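Local coordinates for probable starch synthase 4, chloroplastic/amyloplastic (Arabidopsis thaliana, PDB 6GNE), which belongs to the starch synthases, plastid proteins of the GT-B glycosyltransferase fold, with adenosine-5'-diphosphate and glycan bound between two Rossmann-like domains, at residues K104-G109 with S122-A127; E178-A183 with M204-S209; K256-L261 with E491-R496. One frame throughout, in Å; residues are numbered along the deposited sequence.

Overall arrangement
All three contacts have at least one segment in the N-terminal domain of this GT-B chain, and none touches another. Contact 1 is fully buried: aromatic side chains of a loop pack on those of helix 117-134 without a polar bond between the segments. Contact 2, centred about 21 Å from it, is partly buried and mainly polar; it joins two loops that flank a small two-stranded sheet, and one of those loops also carries Tyr179 of the glycan pocket. Contact 3 is aliphatic and partly buried, its centre about 25 Å from that of contact 2. There the last helix of the chain, 484-499, lies on strand 257-259, and it joins the segments furthest apart in sequence, 230 residues.

Contact 1 (K104-G109 with S122-A127); sequences KFFWRG and SYFSRA
Phe105 and Phe106, neighbours in a loop, each meet an aromatic residue of helix 117-134: Phe105 packs on Tyr123 and Phe106 on Phe124. The first pair is ring against ring. Phe105 CE2 comes over one face of the tyrosine and lies 3.8 Å from Tyr123 CD2; the rings meet obliquely, with centroids 5.3 Å apart and planes inclined at 44°. Tyr123 has its CG anti to the backbone N (chi1 -180°), which swings the ring out from the helix and across the path of Phe105. Its hydroxyl bonds to Asn82, so the polar tip finds a partner while the carbon face packs.

Phe106 meets Phe124 differently, because its CZ ends at the methylene, 3.8 Å from Phe124 CB. Beyond CB, Phe124 turns from the loop and its side chain packs on Ile49 and Ile97. The side chains of Phe106 and Phe124 both also touch Pro51 of strand 45-51.

A type I turn from Lys104 to Trp107 presents the two phenylalanines to the helix. Lys104 O accepts Trp107 N and, from the opposite face of its plane, Arg108 NE at 2.8 Å. Salt bridges from Arg108 to Glu114 and Asp116 tie this turn to the chain just before the helix. Within the turn, Phe105 O accepts a hydrogen bond from Arg120 NE of the same helix.

Between 104-109 and 122-127 the contact is therefore carbon on carbon, held by hydrophobic burial and ring shape with little directional demand; the Arg120 bond, one turn back, is the directional tie.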
loop_
_atom_site.group_PDB
_atom_site.type_symbol
_atom_site.label_atom_id
_atom_site.label_comp_id
_atom_site.label_asym_id
_atom_site.label_seq_id
_atom_site.Cartn_x
_atom_site.Cartn_y
_atom_site.Cartn_z
ATOM N N LYS A 104 8.540 25.425 0.411
ATOM C CA LYS A 104 8.595 24.531 1.577
ATOM C C LYS A 104 7.777 23.287 1.349
ATOM O O LYS A 104 6.832 22.978 2.088
ATOM C CB LYS A 104 8.153 25.274 2.839
ATOM C CG LYS A 104 9.131 26.358 3.240
ATOM C CD LYS A 104 8.563 27.180 4.423
ATOM C CE LYS A 104 9.584 27.520 5.527
ATOM N NZ LYS A 104 9.385 26.775 6.839
ATOM N N PHE A 105 8.155 22.568 0.305
ATOM C CA PHE A 105 7.319 21.508 -0.208
ATOM C C PHE A 105 7.066 20.399 0.794
ATOM O O PHE A 105 5.962 19.873 0.844
ATOM C CB PHE A 105 7.918 20.919 -1.482
ATOM C CG PHE A 105 7.959 21.874 -2.649
ATOM C CD1 PHE A 105 6.804 22.529 -3.085
ATOM C CD2 PHE A 105 9.151 22.084 -3.344
ATOM C CE1 PHE A 105 6.846 23.405 -4.169
ATOM C CE2 PHE A 105 9.194 22.947 -4.423
ATOM C CZ PHE A 105 8.034 23.613 -4.838
ATOM N N PHE A 106 8.060 20.041 1.594
ATOM C CA PHE A 106 7.901 18.943 2.553
ATOM C C PHE A 106 7.955 19.383 4.005
ATOM O O PHE A 106 8.431 18.661 4.878
ATOM C CB PHE A 106 8.892 17.841 2.208
ATOM C CG PHE A 106 8.711 17.347 0.820
ATOM C CD1 PHE A 106 7.569 16.651 0.483
ATOM C CD2 PHE A 106 9.625 17.654 -0.178
ATOM C CE1 PHE A 106 7.356 16.237 -0.815
ATOM C CE2 PHE A 106 9.423 17.232 -1.483
ATOM C CZ PHE A 106 8.282 16.529 -1.802
ATOM N N TRP A 107 7.367 20.551 4.248
ATOM C CA TRP A 107 7.308 21.173 5.554
ATOM C C TRP A 107 5.865 21.615 5.836
ATOM O O TRP A 107 5.647 22.663 6.411
ATOM C CB TRP A 107 8.238 22.375 5.507
ATOM C CG TRP A 107 9.381 22.404 6.460
ATOM C CD1 TRP A 107 9.371 22.102 7.807
ATOM C CD2 TRP A 107 10.704 22.873 6.158
ATOM N NE1 TRP A 107 10.623 22.307 8.344
ATOM C CE2 TRP A 107 11.458 22.796 7.362
ATOM C CE3 TRP A 107 11.325 23.365 4.986
ATOM C CZ2 TRP A 107 12.824 23.182 7.423
ATOM C CZ3 TRP A 107 12.678 23.738 5.044
ATOM C CH2 TRP A 107 13.412 23.642 6.255
ATOM N N ARG A 108 4.892 20.789 5.452
ATOM C CA ARG A 108 3.462 21.137 5.476
ATOM C C ARG A 108 2.659 20.381 6.536
ATOM O O ARG A 108 1.437 20.511 6.598
ATOM C CB ARG A 108 2.834 20.808 4.116
ATOM C CG ARG A 108 3.556 21.374 2.897
ATOM C CD ARG A 108 3.513 22.889 2.838
ATOM N NE ARG A 108 4.098 23.359 1.576
ATOM C CZ ARG A 108 3.491 23.365 0.378
ATOM N NH1 ARG A 108 2.242 22.926 0.222
ATOM N NH2 ARG A 108 4.153 23.803 -0.688
ATOM N N GLY A 109 3.313 19.549 7.334
ATOM C CA GLY A 109 2.629 18.778 8.365
ATOM C C GLY A 109 1.919 17.542 7.863
ATOM O O GLY A 109 1.285 16.842 8.650
ATOM N N SER A 122 6.618 16.484 -8.503
ATOM C CA SER A 122 7.440 16.664 -9.705
ATOM C C SER A 122 8.810 17.281 -9.343
ATOM O O SER A 122 9.831 16.897 -9.920
ATOM C CB SER A 122 6.719 17.487 -10.787
ATOM O OG SER A 122 6.440 18.793 -10.341
ATOM N N TYR A 123 8.850 18.217 -8.392
ATOM C CA TYR A 123 10.147 18.719 -7.894
ATOM C C TYR A 123 10.998 17.587 -7.336
ATOM O O TYR A 123 12.163 17.415 -7.715
ATOM C CB TYR A 123 9.974 19.783 -6.804
ATOM C CG TYR A 123 11.295 20.326 -6.265
ATOM C CD1 TYR A 123 12.013 19.638 -5.261
ATOM C CD2 TYR A 123 11.834 21.523 -6.754
ATOM C CE1 TYR A 123 13.218 20.137 -4.783
ATOM C CE2 TYR A 123 13.038 22.024 -6.267
ATOM C CZ TYR A 123 13.729 21.335 -5.288
ATOM O OH TYR A 123 14.913 21.855 -4.796
ATOM N N PHE A 124 10.396 16.839 -6.417
ATOM C CA PHE A 124 11.046 15.716 -5.772
ATOM C C PHE A 124 11.618 14.734 -6.788
ATOM O O PHE A 124 12.765 14.276 -6.640
ATOM C CB PHE A 124 10.072 14.988 -4.838
ATOM C CG PHE A 124 10.599 13.673 -4.339
ATOM C CD1 PHE A 124 11.768 13.626 -3.570
ATOM C CD2 PHE A 124 9.959 12.481 -4.655
ATOM C CE1 PHE A 124 12.275 12.420 -3.121
ATOM C CE2 PHE A 124 10.464 11.264 -4.186
ATOM C CZ PHE A 124 11.623 11.236 -3.423
ATOM N N SER A 125 10.815 14.410 -7.802
ATOM C CA SER A 125 11.217 13.473 -8.858
ATOM C C SER A 125 12.445 13.974 -9.581
ATOM O O SER A 125 13.355 13.199 -9.840
ATOM C CB SER A 125 10.088 13.257 -9.873
ATOM O OG SER A 125 8.969 12.612 -9.288
ATOM N N ARG A 126 12.474 15.268 -9.887
ATOM C CA ARG A 126 13.631 15.876 -10.544
ATOM C C ARG A 126 14.850 15.821 -9.637
ATOM O O ARG A 126 15.889 15.291 -10.033
ATOM C CB ARG A 126 13.358 17.329 -10.944
ATOM C CG ARG A 126 14.498 18.019 -11.678
ATOM C CD ARG A 126 14.745 17.346 -13.020
ATOM N NE ARG A 126 16.003 17.747 -13.658
ATOM C CZ ARG A 126 16.143 18.681 -14.591
ATOM N NH1 ARG A 126 15.123 19.438 -15.000
ATOM N NH2 ARG A 126 17.349 18.898 -15.090
ATOM N N ALA A 127 14.705 16.344 -8.421
ATOM C CA ALA A 127 15.782 16.341 -7.445
ATOM C C ALA A 127 16.323 14.944 -7.173
ATOM O O ALA A 127 17.521 14.800 -6.946
ATOM C CB ALA A 127 15.329 17.001 -6.150
#

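Contact 2 (E178-A183 with M204-S209); sequences EYQGTA and MQDHSS. With GLC (alpha-D-glucopyranose), chain C.
Asp206 and His207 are the residues of 204-209 that meet the other loop, at Thr182 and Gln180. Ahead of them, Met204 ties the backbone to Leu198 and Asn214, fixing where the loop sets out. Asp206 then turns its carboxylate inward: OD1 lies 3.6 Å from the methyl Thr182 CG2, a plain van der Waals touch. The polar need of OD1 is met by Asn214 ND2, which also donates to Gln180 OE1, so one asparagine amide bridges the two loops.

His207 follows, its CG held between the backbone N and the carbonyl carbon (chi1 42°), which brings the imidazole round to Gln180. NE2 donates to Gln180 OE1 at 3.0 Å with an N-H...O angle of 152°. The acceptor lies in the ring plane, and the donor lies in the carbonyl plane on a lone pair, though the amide and ring planes are 61° apart. A glutamine suits this buried spot because its amide serves both ways: OE1 takes two donors, while NE2 gives to Phe177 O and Lys244 O, a pattern that fixes which end of the amide is O and which is N. Beyond, Ser208 OG pairs with His207 ND1 at 2.8 Å and steadies the ring from its other nitrogen.

Next to Gln180, Tyr179 lays one ring face against a bound glucose, with Tyr179 CE2 3.5 Å from GLC O4; Trp147 and Gln148 bond the same sugar. Loop 178-183 follows strand 169-174 of the large sheet and runs into strand 183-184, and loop 204-209 links helix 195-198 to strand 212-213, which pairs antiparallel with strand 183-184.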
loop_
_atom_site.group_PDB
_atom_site.type_symbol
_atom_site.label_atom_id
_atom_site.label_comp_id
_atom_site.label_asym_id
_atom_site.label_seq_id
_atom_site.Cartn_x
_atom_site.Cartn_y
_atom_site.Cartn_z
ATOM N N GLU A 178 -6.631 4.696 -9.988
ATOM C CA GLU A 178 -7.476 5.833 -9.694
ATOM C C GLU A 178 -6.691 7.124 -9.636
ATOM O O GLU A 178 -7.180 8.148 -10.050
ATOM C CB GLU A 178 -8.194 5.601 -8.373
ATOM C CG GLU A 178 -9.289 6.624 -8.076
ATOM C CD GLU A 178 -9.802 6.559 -6.647
ATOM O OE1 GLU A 178 -9.176 5.794 -5.803
ATOM O OE2 GLU A 178 -10.853 7.270 -6.443
ATOM N N TYR A 179 -5.479 7.073 -9.096
ATOM C CA TYR A 179 -4.680 8.290 -8.886
ATOM C C TYR A 179 -3.663 8.485 -9.984
ATOM O O TYR A 179 -2.608 7.894 -9.958
ATOM C CB TYR A 179 -4.028 8.274 -7.502
ATOM C CG TYR A 179 -5.052 8.171 -6.394
ATOM C CD1 TYR A 179 -6.184 9.031 -6.370
ATOM C CD2 TYR A 179 -4.905 7.229 -5.348
ATOM C CE1 TYR A 179 -7.146 8.925 -5.366
ATOM C CE2 TYR A 179 -5.862 7.131 -4.318
ATOM C CZ TYR A 179 -6.971 7.968 -4.330
ATOM O OH TYR A 179 -7.895 7.891 -3.348
ATOM N N GLN A 180 -4.008 9.339 -10.937
ATOM C CA GLN A 180 -3.227 9.523 -12.150
ATOM C C GLN A 180 -2.381 10.817 -12.160
ATOM O O GLN A 180 -1.472 10.963 -12.989
ATOM C CB GLN A 180 -4.156 9.419 -13.378
ATOM C CG GLN A 180 -4.644 7.993 -13.564
ATOM C CD GLN A 180 -5.688 7.815 -14.643
ATOM O OE1 GLN A 180 -5.660 8.460 -15.705
ATOM N NE2 GLN A 180 -6.601 6.903 -14.390
ATOM N N GLY A 181 -2.673 11.735 -11.232
ATOM C CA GLY A 181 -1.937 12.986 -11.095
ATOM C C GLY A 181 -2.195 13.985 -12.184
ATOM O O GLY A 181 -1.344 14.828 -12.474
ATOM N N THR A 182 -3.367 13.920 -12.788
ATOM C CA THR A 182 -3.640 14.746 -13.953
ATOM C C THR A 182 -3.670 16.207 -13.547
ATOM O O THR A 182 -4.087 16.544 -12.449
ATOM C CB THR A 182 -4.960 14.351 -14.620
ATOM O OG1 THR A 182 -5.984 14.320 -13.627
ATOM C CG2 THR A 182 -4.830 12.993 -15.277
ATOM N N ALA A 183 -3.194 17.065 -14.441
ATOM C CA ALA A 183 -3.236 18.517 -14.279
ATOM C C ALA A 183 -3.200 19.192 -15.676
ATOM O O ALA A 183 -3.060 18.497 -16.691
ATOM C CB ALA A 183 -2.042 18.960 -13.431
ATOM N N MET A 204 1.873 12.005 -23.243
ATOM C CA MET A 204 1.353 12.221 -21.891
ATOM C C MET A 204 0.043 13.015 -21.828
ATOM O O MET A 204 -0.435 13.294 -20.739
ATOM C CB MET A 204 2.392 12.950 -21.046
ATOM C CG MET A 204 3.651 12.172 -20.757
ATOM S SD MET A 204 4.755 13.137 -19.668
ATOM C CE MET A 204 3.723 13.254 -18.191
ATOM N N GLN A 205 -0.527 13.407 -22.972
ATOM C CA GLN A 205 -1.835 14.077 -22.986
ATOM C C GLN A 205 -2.880 13.167 -22.334
ATOM O O GLN A 205 -2.948 11.999 -22.680
ATOM C CB GLN A 205 -2.276 14.375 -24.422
ATOM C CG GLN A 205 -3.583 15.153 -24.541
ATOM C CD GLN A 205 -3.870 15.590 -25.966
ATOM O OE1 GLN A 205 -4.285 14.785 -26.823
ATOM N NE2 GLN A 205 -3.640 16.873 -26.236
ATOM N N ASP A 206 -3.698 13.697 -21.425
ATOM C CA ASP A 206 -4.761 12.909 -20.803
ATOM C C ASP A 206 -5.667 12.243 -21.880
ATOM O O ASP A 206 -5.632 12.573 -23.078
ATOM C CB ASP A 206 -5.511 13.715 -19.716
ATOM C CG ASP A 206 -6.387 12.816 -18.834
ATOM O OD1 ASP A 206 -5.929 11.715 -18.473
ATOM O OD2 ASP A 206 -7.558 13.172 -18.610
ATOM N N HIS A 207 -6.352 11.205 -21.454
ATOM C CA HIS A 207 -7.230 10.425 -22.317
ATOM C C HIS A 207 -8.535 11.151 -22.581
ATOM O O HIS A 207 -9.102 10.958 -23.648
ATOM C CB HIS A 207 -7.459 9.028 -21.684
ATOM C CG HIS A 207 -7.679 9.043 -20.193
ATOM N ND1 HIS A 207 -8.870 9.447 -19.619
ATOM C CD2 HIS A 207 -6.857 8.713 -19.159
ATOM C CE1 HIS A 207 -8.770 9.367 -18.302
ATOM N NE2 HIS A 207 -7.562 8.917 -17.996
ATOM N N SER A 208 -8.937 12.019 -21.626
ATOM C CA SER A 208 -10.229 12.733 -21.595
ATOM C C SER A 208 -10.190 14.257 -21.794
ATOM O O SER A 208 -11.252 14.898 -21.770
ATOM C CB SER A 208 -10.958 12.439 -20.271
ATOM O OG SER A 208 -11.125 11.051 -20.106
ATOM N N SER A 209 -8.998 14.820 -21.991
ATOM C CA SER A 209 -8.834 16.237 -22.322
ATOM C C SER A 209 -7.560 16.526 -23.149
ATOM O O SER A 209 -6.579 15.771 -23.152
ATOM C CB SER A 209 -8.888 17.069 -21.031
ATOM O OG SER A 209 -8.659 18.458 -21.253
HETATM C C1 GLC C . -3.870 11.418 -2.312
HETATM C C2 GLC C . -2.612 10.987 -3.062
HETATM C C3 GLC C . -2.695 9.510 -3.444
HETATM C C4 GLC C . -2.863 8.698 -2.165
HETATM C C5 GLC C . -4.147 9.135 -1.477
HETATM C C6 GLC C . -4.327 8.411 -0.149
HETATM O O2 GLC C . -2.426 11.828 -4.200
HETATM O O3 GLC C . -1.517 9.086 -4.120
HETATM O O4 GLC C . -2.883 7.304 -2.462
HETATM O O5 GLC C . -4.107 10.546 -1.207
HETATM O O6 GLC C . -5.422 8.998 0.564
#

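Contact 3 (K256-L261 with E491-R496); sequences KFIGIL and EELYTR
Within 491-496, Leu493 CD1 is the methyl that reaches segment 256-261, and it is shared by two isoleucines. Ile258 CG2 lies 3.7 Å from Leu493 CD1, its side chain passing the leucine at a slant, while Ile260 CD1 comes tip to tip with the same Leu493 CD1 at 3.8 Å. Ile258 has CG1 anti to the backbone N (chi1 -170°), which places the CG2 branch between the N and the carbonyl carbon, on the side where the leucine methyl lies. Ile260 instead has CG1 anti to the carbonyl carbon (chi1 -65°) and extends its longer branch to the helix.

Both isoleucines point the same way because they are two residues apart on an extended backbone. That backbone is fixed by hydrogen bonds of Ile258 to Val226 and Thr228, and of Ile260 to Thr228, all in the parallel neighbour 225-228. Phe257, between Lys256 and Ile258, packs on Ala234 and Val237 of helix 231-238. Beta-branched isoleucine suits extended backbone; leucine, branched only at CG, is at ease in a helix and carries its methyls outward.

The helix is positioned by further partners. Ile260 also packs on Ser486, Gln489 and Tyr490, one to two turns earlier, and Leu493 on Ile225. On neighbouring positions of the helix, Tyr494 OH bonds His143 and Glu491 bonds His44. Thr495 OG1 donates to Glu491 O (3.1 Å), the carbonyl that also accepts Thr495 N.

In GT-B proteins the final helix commonly returns to the N-terminal domain, here partly through small aliphatic contacts. Between the two segments these are nonpolar and non-directional; the bond that Leu261 O accepts from Ser486 OG, and those to His143 and His44, supply the directional part of the join.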
loop_
_atom_site.group_PDB
_atom_site.type_symbol
_atom_site.label_atom_id
_atom_site.label_comp_id
_atom_site.label_asym_id
_atom_site.label_seq_id
_atom_site.Cartn_x
_atom_site.Cartn_y
_atom_site.Cartn_z
ATOM N N LYS A 256 4.724 -5.482 -21.800
ATOM C CA LYS A 256 5.583 -5.089 -20.675
ATOM C C LYS A 256 4.820 -4.818 -19.366
ATOM O O LYS A 256 5.452 -4.455 -18.371
ATOM C CB LYS A 256 6.449 -3.871 -21.035
ATOM C CG LYS A 256 5.711 -2.547 -21.115
ATOM C CD LYS A 256 6.564 -1.450 -21.766
ATOM C CE LYS A 256 5.819 -0.119 -21.703
ATOM N NZ LYS A 256 6.671 1.025 -22.128
ATOM N N PHE A 257 3.497 -5.020 -19.383
ATOM C CA PHE A 257 2.608 -4.772 -18.240
ATOM C C PHE A 257 2.224 -6.074 -17.584
ATOM O O PHE A 257 1.698 -6.966 -18.226
ATOM C CB PHE A 257 1.314 -4.071 -18.680
ATOM C CG PHE A 257 0.326 -3.817 -17.563
ATOM C CD1 PHE A 257 0.715 -3.203 -16.383
ATOM C CD2 PHE A 257 -1.015 -4.164 -17.721
ATOM C CE1 PHE A 257 -0.213 -2.962 -15.369
ATOM C CE2 PHE A 257 -1.937 -3.900 -16.730
ATOM C CZ PHE A 257 -1.537 -3.317 -15.541
ATOM N N ILE A 258 2.457 -6.181 -16.292
ATOM C CA ILE A 258 2.103 -7.404 -15.588
ATOM C C ILE A 258 1.670 -7.107 -14.151
ATOM O O ILE A 258 2.182 -6.207 -13.543
ATOM C CB ILE A 258 3.250 -8.433 -15.668
ATOM C CG1 ILE A 258 2.790 -9.794 -15.135
ATOM C CG2 ILE A 258 4.490 -7.920 -14.952
ATOM C CD1 ILE A 258 3.578 -10.947 -15.722
ATOM N N GLY A 259 0.710 -7.875 -13.658
ATOM C CA GLY A 259 0.212 -7.747 -12.305
ATOM C C GLY A 259 0.863 -8.775 -11.408
ATOM O O GLY A 259 0.850 -9.950 -11.725
ATOM N N ILE A 260 1.422 -8.323 -10.285
ATOM C CA ILE A 260 2.139 -9.190 -9.353
ATOM C C ILE A 260 1.600 -8.917 -7.953
ATOM O O ILE A 260 1.700 -7.782 -7.449
ATOM C CB ILE A 260 3.655 -8.897 -9.340
ATOM C CG1 ILE A 260 4.299 -9.234 -10.684
ATOM C CG2 ILE A 260 4.352 -9.686 -8.233
ATOM C CD1 ILE A 260 5.715 -8.665 -10.828
ATOM N N LEU A 261 1.078 -9.972 -7.330
ATOM C CA LEU A 261 0.474 -9.880 -5.999
ATOM C C LEU A 261 1.512 -9.455 -4.981
ATOM O O LEU A 261 2.547 -10.110 -4.852
ATOM C CB LEU A 261 -0.140 -11.223 -5.578
ATOM C CG LEU A 261 -1.071 -11.212 -4.358
ATOM C CD1 LEU A 261 -2.322 -10.334 -4.542
ATOM C CD2 LEU A 261 -1.442 -12.655 -4.030
ATOM N N GLU A 491 12.482 -9.564 -9.749
ATOM C CA GLU A 491 13.882 -9.815 -10.053
ATOM C C GLU A 491 14.061 -10.298 -11.498
ATOM O O GLU A 491 14.978 -9.814 -12.215
ATOM C CB GLU A 491 14.456 -10.821 -9.045
ATOM C CG GLU A 491 15.898 -11.289 -9.296
ATOM C CD GLU A 491 16.319 -12.438 -8.388
ATOM O OE1 GLU A 491 17.354 -12.321 -7.710
ATOM O OE2 GLU A 491 15.620 -13.470 -8.327
ATOM N N GLU A 492 13.214 -11.256 -11.917
ATOM C CA GLU A 492 13.237 -11.796 -13.294
ATOM C C GLU A 492 12.880 -10.741 -14.337
ATOM O O GLU A 492 13.440 -10.772 -15.423
ATOM C CB GLU A 492 12.350 -13.049 -13.458
ATOM C CG GLU A 492 12.914 -14.306 -12.763
ATOM C CD GLU A 492 11.919 -15.487 -12.586
ATOM O OE1 GLU A 492 10.671 -15.324 -12.797
ATOM O OE2 GLU A 492 12.403 -16.603 -12.219
ATOM N N LEU A 493 11.981 -9.806 -14.000
ATOM C CA LEU A 493 11.705 -8.663 -14.868
ATOM C C LEU A 493 12.900 -7.727 -14.973
ATOM O O LEU A 493 13.221 -7.280 -16.075
ATOM C CB LEU A 493 10.459 -7.901 -14.425
ATOM C CG LEU A 493 9.118 -8.639 -14.524
ATOM C CD1 LEU A 493 8.040 -7.871 -13.760
ATOM C CD2 LEU A 493 8.665 -8.957 -15.959
ATOM N N TYR A 494 13.553 -7.453 -13.841
ATOM C CA TYR A 494 14.760 -6.617 -13.802
ATOM C C TYR A 494 15.898 -7.177 -14.650
ATOM O O TYR A 494 16.462 -6.460 -15.481
ATOM C CB TYR A 494 15.302 -6.470 -12.375
ATOM C CG TYR A 494 14.481 -5.699 -11.351
ATOM C CD1 TYR A 494 13.341 -4.957 -11.694
ATOM C CD2 TYR A 494 14.881 -5.690 -10.019
ATOM C CE1 TYR A 494 12.620 -4.264 -10.738
ATOM C CE2 TYR A 494 14.175 -5.006 -9.066
ATOM C CZ TYR A 494 13.048 -4.288 -9.431
ATOM O OH TYR A 494 12.379 -3.602 -8.459
ATOM N N THR A 495 16.258 -8.440 -14.410
ATOM C CA THR A 495 17.348 -9.091 -15.158
ATOM C C THR A 495 17.044 -9.186 -16.651
ATOM O O THR A 495 17.909 -8.889 -17.453
ATOM C CB THR A 495 17.706 -10.491 -14.613
ATOM O OG1 THR A 495 16.515 -11.258 -14.428
ATOM C CG2 THR A 495 18.453 -10.394 -13.289
ATOM N N ARG A 496 15.824 -9.570 -17.021
ATOM C CA ARG A 496 15.439 -9.722 -18.427
ATOM C C ARG A 496 15.477 -8.398 -19.166
ATOM O O ARG A 496 15.880 -8.367 -20.339
ATOM C CB ARG A 496 14.064 -10.374 -18.560
ATOM C CG ARG A 496 13.616 -10.763 -19.964
ATOM C CD ARG A 496 12.610 -11.927 -19.961
ATOM N NE ARG A 496 11.275 -11.569 -19.411
ATOM C CZ ARG A 496 10.671 -12.086 -18.326
ATOM N NH1 ARG A 496 11.222 -13.057 -17.579
ATOM N NH2 ARG A 496 9.464 -11.624 -17.980
#